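Local coordinates for antiterminator Q protein (Enterobacteria phage SfI, PDB 6JNY), which probably acts on RNA polymerase as a transcription antitermination factor, letting transcription run on past terminators into downstream phage genes, at residues D77-G82 with D131-A136. Numbering follows the deposited sequence.
Sequences DKKAFG and DEILNA
The capped first turn of helix 78-90 packs against the N-terminal half of the long C-terminal helix 123-155, and the join rests on Ala80 and Ile133. Their CA atoms, 6.1 Å apart, are the nearest CA pair between the two segments. The gamma-methyl branch of Ile133 does the touching: its CG2 lies 3.6 Å from Ala80 CB and 3.7 Å from Ala80 CA, so a methyl group sits directly on the small residue and the backbone beside it. Because CG2 stands anti to the backbone N of Ile133 (chi1, measured to CG1, is -71°), the other branch is turned beside that N and reaches toward Lys79. There Ile133 CD1 ends 4.4 Å from Lys79 CE, a looser brush along the aliphatic part of the extended lysine, whose NZ continues to a hydrogen bond with Tyr101 OH. No hydrogen bond links the two segments, and the interface is small and apolar, burying 122 Å² in all. The turn carrying Ala80 is capped by Asp77, the N-cap residue: its OD1 accepts from Ala80 N at 3.2 Å, nearly straight at 171° but approached from well above the carboxylate plane. Phe81, one residue on, leaves the backbone pointing away from residues 131-136 and packs on helices 60-74 and 38-45, while Ala80 also touches Met74. Beyond the two segments, Ile133 also meets Ile83 and Tyr101, and Leu134 reaches Ile83, Tyr87 and Lys94, so that helix 123-155 contacts both helix 78-90 and helix 94-103.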
loop_
_atom_site.group_PDB
_atom_site.type_symbol
_atom_site.label_atom_id
_atom_site.label_comp_id
_atom_site.label_asym_id
_atom_site.label_seq_id
_atom_site.Cartn_x
_atom_site.Cartn_y
_atom_site.Cartn_z
ATOM N N ASP A 77 0.699 7.252 -7.310
ATOM C CA ASP A 77 1.876 7.345 -6.446
ATOM C C ASP A 77 2.543 5.976 -6.446
ATOM O O ASP A 77 2.230 5.130 -5.603
ATOM C CB ASP A 77 1.458 7.781 -5.048
ATOM C CG ASP A 77 2.639 8.116 -4.151
ATOM O OD1 ASP A 77 3.778 7.714 -4.461
ATOM O OD2 ASP A 77 2.416 8.790 -3.123
ATOM N N LYS A 78 3.458 5.764 -7.393
ATOM C CA LYS A 78 4.078 4.451 -7.536
ATOM C C LYS A 78 4.871 4.057 -6.299
ATOM O O LYS A 78 4.912 2.873 -5.951
ATOM C CB LYS A 78 4.967 4.405 -8.778
ATOM C CG LYS A 78 4.200 4.332 -10.085
ATOM C CD LYS A 78 5.159 4.371 -11.265
ATOM C CE LYS A 78 4.424 4.256 -12.595
ATOM N NZ LYS A 78 3.787 2.920 -12.774
ATOM N N LYS A 79 5.506 5.030 -5.634
ATOM C CA LYS A 79 6.254 4.741 -4.415
ATOM C C LYS A 79 5.338 4.173 -3.341
ATOM O O LYS A 79 5.629 3.128 -2.746
ATOM C CB LYS A 79 6.939 6.016 -3.921
ATOM C CG LYS A 79 7.854 5.842 -2.713
ATOM C CD LYS A 79 8.318 7.208 -2.220
ATOM C CE LYS A 79 9.247 7.094 -1.028
ATOM N NZ LYS A 79 9.532 8.432 -0.413
ATOM N N ALA A 80 4.211 4.844 -3.095
ATOM C CA ALA A 80 3.258 4.365 -2.103
ATOM C C ALA A 80 2.655 3.032 -2.513
ATOM O O ALA A 80 2.444 2.151 -1.670
ATOM C CB ALA A 80 2.161 5.409 -1.881
ATOM N N PHE A 81 2.356 2.868 -3.807
ATOM C CA PHE A 81 1.838 1.597 -4.302
ATOM C C PHE A 81 2.804 0.462 -3.969
ATOM O O PHE A 81 2.390 -0.583 -3.456
ATOM C CB PHE A 81 1.612 1.719 -5.815
ATOM C CG PHE A 81 0.545 0.805 -6.387
ATOM C CD1 PHE A 81 0.115 -0.350 -5.734
ATOM C CD2 PHE A 81 -0.025 1.111 -7.625
ATOM C CE1 PHE A 81 -0.865 -1.164 -6.305
ATOM C CE2 PHE A 81 -1.002 0.299 -8.200
ATOM C CZ PHE A 81 -1.419 -0.839 -7.546
ATOM N N GLY A 82 4.096 0.676 -4.206
ATOM C CA GLY A 82 5.071 -0.360 -3.900
ATOM C C GLY A 82 5.141 -0.680 -2.419
ATOM O O GLY A 82 5.250 -1.847 -2.029
ATOM N N ASP A 131 5.215 4.635 7.824
ATOM C CA ASP A 131 3.952 4.570 8.545
ATOM C C ASP A 131 2.950 5.565 7.978
ATOM O O ASP A 131 1.770 5.234 7.791
ATOM C CB ASP A 131 4.210 4.851 10.027
ATOM C CG ASP A 131 4.538 3.595 10.806
ATOM O OD1 ASP A 131 5.341 2.775 10.301
ATOM O OD2 ASP A 131 3.991 3.425 11.918
ATOM N N GLU A 132 3.408 6.782 7.672
ATOM C CA GLU A 132 2.508 7.807 7.148
ATOM C C GLU A 132 2.021 7.447 5.753
ATOM O O GLU A 132 0.856 7.689 5.409
ATOM C CB GLU A 132 3.215 9.162 7.123
ATOM C CG GLU A 132 3.329 9.833 8.472
ATOM C CD GLU A 132 4.281 11.014 8.449
ATOM O OE1 GLU A 132 4.764 11.373 7.349
ATOM O OE2 GLU A 132 4.537 11.593 9.526
ATOM N N ILE A 133 2.903 6.892 4.925
ATOM C CA ILE A 133 2.511 6.495 3.576
ATOM C C ILE A 133 1.462 5.389 3.623
ATOM O O ILE A 133 0.457 5.434 2.900
ATOM C CB ILE A 133 3.756 6.107 2.756
ATOM C CG1 ILE A 133 4.590 7.353 2.434
ATOM C CG2 ILE A 133 3.370 5.343 1.487
ATOM C CD1 ILE A 133 6.008 7.019 1.997
ATOM N N LEU A 134 1.660 4.386 4.480
ATOM C CA LEU A 134 0.661 3.330 4.597
ATOM C C LEU A 134 -0.668 3.889 5.092
ATOM O O LEU A 134 -1.732 3.571 4.542
ATOM C CB LEU A 134 1.172 2.203 5.503
ATOM C CG LEU A 134 2.205 1.287 4.859
ATOM C CD1 LEU A 134 2.904 0.457 5.948
ATOM C CD2 LEU A 134 1.545 0.384 3.840
ATOM N N ASN A 135 -0.624 4.750 6.109
ATOM C CA ASN A 135 -1.846 5.342 6.634
ATOM C C ASN A 135 -2.557 6.153 5.569
ATOM O O ASN A 135 -3.771 6.040 5.414
ATOM C CB ASN A 135 -1.522 6.206 7.850
ATOM C CG ASN A 135 -2.758 6.823 8.455
ATOM O OD1 ASN A 135 -3.130 7.955 8.126
ATOM N ND2 ASN A 135 -3.416 6.075 9.331
ATOM N N ALA A 136 -1.811 6.946 4.810
ATOM C CA ALA A 136 -2.434 7.785 3.793
ATOM C C ALA A 136 -3.038 6.930 2.691
ATOM O O ALA A 136 -4.107 7.254 2.154
ATOM C CB ALA A 136 -1.386 8.736 3.221
#